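Local coordinates for protein 3',5'-cyclic-nucleotide phosphodiesterase 1 (Saccharomyces cerevisiae, PDB 4OJV) that belongs to the class-II phosphodiesterases of the metallo-hydrolase/oxidoreductase clan and holds two zinc ions, at residues V3-I8 / K26-E31; E49-G54 / K88-S93. One frame throughout, in Å; residues are numbered along the deposited sequence.

Contact 1. Residues V3-I8 / K26-E31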
loop_
_atom_site.group_PDB
_atom_site.type_symbol
_atom_site.label_atom_id
_atom_site.label_comp_id
_atom_site.label_asym_id
_atom_site.label_seq_id
_atom_site.Cartn_x
_atom_site.Cartn_y
_atom_site.Cartn_z
ATOM N N VAL A 3 -11.036 -9.612 27.268
ATOM C CA VAL A 3 -11.453 -8.219 27.328
ATOM C C VAL A 3 -11.305 -7.533 25.969
ATOM O O VAL A 3 -12.087 -6.639 25.647
ATOM C CB VAL A 3 -10.664 -7.477 28.435
ATOM C CG1 VAL A 3 -10.778 -5.965 28.327
ATOM C CG2 VAL A 3 -11.156 -7.926 29.806
ATOM N N PHE A 4 -10.301 -7.943 25.188
ATOM C CA PHE A 4 -9.964 -7.271 23.926
ATOM C C PHE A 4 -10.108 -8.187 22.726
ATOM O O PHE A 4 -9.733 -9.359 22.784
ATOM C CB PHE A 4 -8.518 -6.774 23.963
ATOM C CG PHE A 4 -8.237 -5.764 25.043
ATOM C CD1 PHE A 4 -8.546 -4.425 24.855
ATOM C CD2 PHE A 4 -7.635 -6.152 26.237
ATOM C CE1 PHE A 4 -8.277 -3.490 25.843
ATOM C CE2 PHE A 4 -7.357 -5.222 27.229
ATOM C CZ PHE A 4 -7.676 -3.889 27.033
ATOM N N GLU A 5 -10.610 -7.633 21.625
ATOM C CA GLU A 5 -10.520 -8.279 20.321
ATOM C C GLU A 5 -9.578 -7.461 19.447
ATOM O O GLU A 5 -9.768 -6.247 19.283
ATOM C CB GLU A 5 -11.888 -8.392 19.649
ATOM C CG GLU A 5 -12.828 -9.342 20.373
ATOM C CD GLU A 5 -14.231 -9.402 19.783
ATOM O OE1 GLU A 5 -15.077 -10.109 20.378
ATOM O OE2 GLU A 5 -14.490 -8.753 18.747
ATOM N N ILE A 6 -8.562 -8.124 18.904
ATOM C CA ILE A 6 -7.559 -7.459 18.073
ATOM C C ILE A 6 -7.595 -8.080 16.686
ATOM O O ILE A 6 -7.278 -9.260 16.529
ATOM C CB ILE A 6 -6.134 -7.596 18.650
ATOM C CG1 ILE A 6 -6.056 -7.090 20.102
ATOM C CG2 ILE A 6 -5.144 -6.861 17.750
ATOM C CD1 ILE A 6 -4.666 -7.204 20.699
ATOM N N THR A 7 -7.992 -7.296 15.685
ATOM C CA THR A 7 -7.987 -7.765 14.307
ATOM C C THR A 7 -6.651 -7.370 13.680
ATOM O O THR A 7 -6.318 -6.190 13.619
ATOM C CB THR A 7 -9.130 -7.151 13.479
ATOM O OG1 THR A 7 -10.370 -7.240 14.193
ATOM C CG2 THR A 7 -9.263 -7.882 12.153
ATOM N N ILE A 8 -5.900 -8.358 13.216
ATOM C CA ILE A 8 -4.620 -8.102 12.565
ATOM C C ILE A 8 -4.871 -7.820 11.089
ATOM O O ILE A 8 -5.104 -8.743 10.312
ATOM C CB ILE A 8 -3.648 -9.287 12.723
ATOM C CG1 ILE A 8 -3.568 -9.740 14.186
ATOM C CG2 ILE A 8 -2.279 -8.917 12.157
ATOM C CD1 ILE A 8 -2.944 -8.753 15.135
ATOM N N LYS A 26 -11.263 -3.538 19.539
ATOM C CA LYS A 26 -12.576 -3.263 20.111
ATOM C C LYS A 26 -12.741 -4.096 21.377
ATOM O O LYS A 26 -12.029 -5.081 21.579
ATOM C CB LYS A 26 -13.704 -3.558 19.113
ATOM C CG LYS A 26 -13.815 -5.028 18.711
ATOM C CD LYS A 26 -15.006 -5.298 17.785
ATOM C CE LYS A 26 -16.350 -5.346 18.505
ATOM N NZ LYS A 26 -16.465 -6.463 19.488
ATOM N N PRO A 27 -13.699 -3.717 22.242
ATOM C CA PRO A 27 -14.002 -4.566 23.386
ATOM C C PRO A 27 -14.520 -5.921 22.921
ATOM O O PRO A 27 -15.197 -6.016 21.894
ATOM C CB PRO A 27 -15.119 -3.799 24.104
ATOM C CG PRO A 27 -14.925 -2.376 23.697
ATOM C CD PRO A 27 -14.483 -2.468 22.262
ATOM N N ALA A 28 -14.206 -6.966 23.679
ATOM C CA ALA A 28 -14.728 -8.289 23.372
ATOM C C ALA A 28 -16.254 -8.321 23.441
ATOM O O ALA A 28 -16.870 -7.634 24.267
ATOM C CB ALA A 28 -14.135 -9.318 24.312
ATOM N N ARG A 29 -16.847 -9.101 22.540
ATOM C CA ARG A 29 -18.270 -9.502 22.587
ATOM C C ARG A 29 -19.288 -8.454 22.147
ATOM O O ARG A 29 -20.322 -8.810 21.588
ATOM C CB ARG A 29 -18.652 -10.042 23.973
ATOM C CG ARG A 29 -17.936 -11.325 24.363
ATOM C CD ARG A 29 -18.205 -11.734 25.812
ATOM N NE ARG A 29 -17.679 -10.756 26.769
ATOM C CZ ARG A 29 -16.431 -10.736 27.238
ATOM N NH1 ARG A 29 -15.547 -11.657 26.868
ATOM N NH2 ARG A 29 -16.067 -9.785 28.091
ATOM N N THR A 30 -19.019 -7.179 22.404
ATOM C CA THR A 30 -20.008 -6.129 22.133
ATOM C C THR A 30 -20.127 -5.833 20.634
ATOM O O THR A 30 -19.217 -6.135 19.852
ATOM C CB THR A 30 -19.728 -4.862 22.961
ATOM O OG1 THR A 30 -18.340 -4.522 22.863
ATOM C CG2 THR A 30 -20.093 -5.104 24.421
ATOM N N GLU A 31 -21.242 -5.238 20.217
ATOM C CA GLU A 31 -21.554 -5.173 18.783
ATOM C C GLU A 31 -21.687 -3.760 18.220
ATOM O O GLU A 31 -22.297 -3.558 17.170
ATOM C CB GLU A 31 -22.778 -6.023 18.433
ATOM C CG GLU A 31 -24.084 -5.567 19.058
ATOM C CD GLU A 31 -25.183 -6.587 18.860
ATOM O OE1 GLU A 31 -26.166 -6.273 18.160
ATOM O OE2 GLU A 31 -25.047 -7.713 19.379
#

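Contact 2. Residues E49-G54 / K88-S93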
loop_
_atom_site.group_PDB
_atom_site.type_symbol
_atom_site.label_atom_id
_atom_site.label_comp_id
_atom_site.label_asym_id
_atom_site.label_seq_id
_atom_site.Cartn_x
_atom_site.Cartn_y
_atom_site.Cartn_z
ATOM N N GLU A 49 -11.049 -8.283 2.179
ATOM C CA GLU A 49 -10.571 -9.662 2.059
ATOM C C GLU A 49 -11.152 -10.541 3.147
ATOM O O GLU A 49 -11.563 -11.677 2.892
ATOM C CB GLU A 49 -9.045 -9.705 2.140
ATOM C CG GLU A 49 -8.326 -9.263 0.875
ATOM C CD GLU A 49 -8.725 -10.064 -0.352
ATOM O OE1 GLU A 49 -8.696 -11.317 -0.306
ATOM O OE2 GLU A 49 -9.057 -9.435 -1.370
ATOM N N MET A 50 -11.189 -10.006 4.364
ATOM C CA MET A 50 -11.659 -10.763 5.509
ATOM C C MET A 50 -13.160 -10.988 5.428
ATOM O O MET A 50 -13.642 -12.024 5.881
ATOM C CB MET A 50 -11.250 -10.078 6.817
ATOM C CG MET A 50 -9.738 -10.022 7.013
ATOM S SD MET A 50 -9.202 -9.204 8.528
ATOM C CE MET A 50 -9.872 -10.336 9.731
ATOM N N LEU A 51 -13.883 -10.046 4.818
ATOM C CA LEU A 51 -15.318 -10.196 4.559
ATOM C C LEU A 51 -15.624 -11.280 3.510
ATOM O O LEU A 51 -16.694 -11.884 3.546
ATOM C CB LEU A 51 -15.969 -8.843 4.196
ATOM C CG LEU A 51 -16.099 -7.800 5.329
ATOM C CD1 LEU A 51 -16.309 -6.388 4.799
ATOM C CD2 LEU A 51 -17.213 -8.150 6.308
ATOM N N VAL A 52 -14.682 -11.537 2.598
ATOM C CA VAL A 52 -14.853 -12.574 1.561
ATOM C C VAL A 52 -14.378 -13.950 2.032
ATOM O O VAL A 52 -15.086 -14.943 1.850
ATOM C CB VAL A 52 -14.125 -12.210 0.244
ATOM C CG1 VAL A 52 -14.315 -13.300 -0.807
ATOM C CG2 VAL A 52 -14.621 -10.883 -0.293
ATOM N N GLN A 53 -13.186 -14.002 2.626
ATOM C CA GLN A 53 -12.577 -15.269 3.056
ATOM C C GLN A 53 -13.373 -15.968 4.162
ATOM O O GLN A 53 -13.327 -17.194 4.285
ATOM C CB GLN A 53 -11.121 -15.059 3.489
ATOM C CG GLN A 53 -10.166 -14.758 2.341
ATOM C CD GLN A 53 -8.740 -14.514 2.800
ATOM O OE1 GLN A 53 -8.501 -13.857 3.815
ATOM N NE2 GLN A 53 -7.781 -15.039 2.046
ATOM N N GLY A 54 -14.098 -15.183 4.957
ATOM C CA GLY A 54 -14.969 -15.718 6.002
ATOM C C GLY A 54 -16.270 -16.259 5.438
ATOM O O GLY A 54 -17.340 -15.681 5.634
ATOM N N LYS A 88 -9.869 -17.130 12.415
ATOM C CA LYS A 88 -9.780 -16.545 11.090
ATOM C C LYS A 88 -10.953 -15.607 10.878
ATOM O O LYS A 88 -12.081 -15.904 11.282
ATOM C CB LYS A 88 -9.796 -17.641 10.021
ATOM C CG LYS A 88 -9.580 -17.124 8.609
ATOM C CD LYS A 88 -9.595 -18.239 7.576
ATOM C CE LYS A 88 -9.349 -17.667 6.190
ATOM N NZ LYS A 88 -9.103 -18.722 5.171
ATOM N N GLY A 89 -10.686 -14.477 10.232
ATOM C CA GLY A 89 -11.719 -13.529 9.870
ATOM C C GLY A 89 -12.078 -12.551 10.965
ATOM O O GLY A 89 -11.415 -12.482 12.011
ATOM N N LEU A 90 -13.110 -11.763 10.693
ATOM C CA LEU A 90 -13.632 -10.802 11.651
ATOM C C LEU A 90 -14.458 -11.533 12.699
ATOM O O LEU A 90 -15.037 -12.588 12.419
ATOM C CB LEU A 90 -14.481 -9.748 10.936
ATOM C CG LEU A 90 -13.735 -8.932 9.876
ATOM C CD1 LEU A 90 -14.700 -8.199 8.958
ATOM C CD2 LEU A 90 -12.739 -7.964 10.497
ATOM N N SER A 91 -14.523 -10.971 13.895
ATOM C CA SER A 91 -15.225 -11.622 14.990
ATOM C C SER A 91 -16.720 -11.587 14.747
ATOM O O SER A 91 -17.234 -10.715 14.035
ATOM C CB SER A 91 -14.917 -10.955 16.328
ATOM O OG SER A 91 -15.590 -9.712 16.438
ATOM N N LYS A 92 -17.415 -12.530 15.369
ATOM C CA LYS A 92 -18.866 -12.575 15.278
ATOM C C LYS A 92 -19.484 -11.247 15.712
ATOM O O LYS A 92 -20.422 -10.764 15.089
ATOM C CB LYS A 92 -19.447 -13.734 16.111
ATOM C CG LYS A 92 -18.887 -15.118 15.796
ATOM C CD LYS A 92 -18.836 -15.408 14.302
ATOM C CE LYS A 92 -17.807 -16.485 13.992
ATOM N NZ LYS A 92 -17.430 -16.493 12.550
ATOM N N SER A 93 -18.956 -10.650 16.777
ATOM C CA SER A 93 -19.573 -9.431 17.292
ATOM C C SER A 93 -19.306 -8.225 16.392
ATOM O O SER A 93 -20.196 -7.386 16.237
ATOM C CB SER A 93 -19.187 -9.165 18.739
ATOM O OG SER A 93 -17.809 -8.913 18.857
HETATM O O HOH W 1 -14.730 -12.367 8.401
#

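Contact 1. Residues V3-I8 / K26-E31
E5 and K26 face each other as a hydrogen-bonded pair of the antiparallel strands 4-8 and 22-27, neighbours in one of the two mixed sheets of a metallo-beta-lactamase-like alpha/beta sandwich. Two backbone bonds join them: E5 N bonds to K26 O (2.9 Å), and K26 N returns one to E5 O. F4 and P27 form the adjoining non-hydrogen-bonded pair, beyond which A28 N bonds to V3 O (2.9 Å), so the pairing continues just past the end of strand 22-27.

The side chains of E5 and K26 lie alongside each other on the same face of the sheet. E5 is extended beyond CG (chi2 176°), and its carboxylate passes over A28 to the turn that follows. There OE1 accepts a straight bond from R29 N (3.0 Å), while OE2 forms a salt bridge with K26 NZ (3.1 Å); both donors approach from above the carboxylate plane. Two bends late in the lysine chain, chi3 -77° and chi4 -64°, curl its ammonium back over its own segment. NZ thereby also donates to P27 O and to T30 O, each at 2.8 Å, and the lysine clasps the turn as well as the glutamate. These contacts probably favour the charged forms of both groups.

Helix 92-96 and the residue before it supply the second shell: S91 OG bonds to E5 OE2, S93 OG bonds to K26 NZ, and L94 packs on K26. On the other face of the sheet the F4 ring meets W204 edge-to-face. R29 NH1 bonds to V2 O, and one face of its guanidinium lies over A28 CB, 3.7 Å from the plane and toward the rim.

Contact 2. Residues E49-G54 / K88-S93
The peptide between G89 and L90 takes the terminal methyl of M50 on one face: CE stands almost vertically above G89 C, at 3.4 Å, and is 3.5 Å from G89 O. This places the last part of helix 44-53 against the connection from strand 86-88 to helix 92-96, at a flank of the metallo-beta-lactamase-like sandwich. Around the same peptide, G89 O accepts a hydrogen bond from T366 OG1, while L90 N donates to a water whose oxygen lies 2.9 Å away. That water donates in turn to M50 O (2.8 Å), bridging the helix backbone and the loop. The two polar ends of this buried peptide are therefore both satisfied, although helix and loop share no direct hydrogen bond.

M50 arrives over the peptide through a bend at its end: the chain is extended to SD, then chi3 of 65° turns CE toward the G89-L90 peptide. M50 CE also touches L90 CD2 (3.8 Å), and L90 CG lies close to M50 CB. The other branch of the leucine, L90 CD1, meets L51 CD2 at 3.7 Å, the two leucines crossing at a slant. L90 is thus wedged between two successive helix residues, one branch for each. T7 of strand 4-8 packs on both M50 and L90, and L95 on both L51 and L90, closing a small apolar cluster between sheet and helices.

G89 has phi of 85°, a value that favours glycine, at the point where the chain leaves the strand. Beyond the loop S91 caps the next helix, its OG bonding to L94 N. F68 of the second subunit packs on E49 and V52. At the exposed margin the fully extended K88 runs past Q53, and K88 CE lies 4.2 Å from Q53 CB.

How the contacts relate
From the N terminus, contact 1 closes first, bringing strand 22-27 back antiparallel beside strand 4-8. The chain then passes through strand 35-38 into helix 44-53 and, after an excursion that includes strands 64-66 and 73-75 and the unmodelled residues 55-60, returns through strand 86-88, where residues 88-93 close contact 2. The loops lie in series, neither nested nor crossed, yet their centres are about 13 Å apart and they touch: two serines at the start of helix 92-96 reach the charged pair of contact 1. The start of this helix thus joins the strand pair of contact 1 to the helix-loop packing of contact 2.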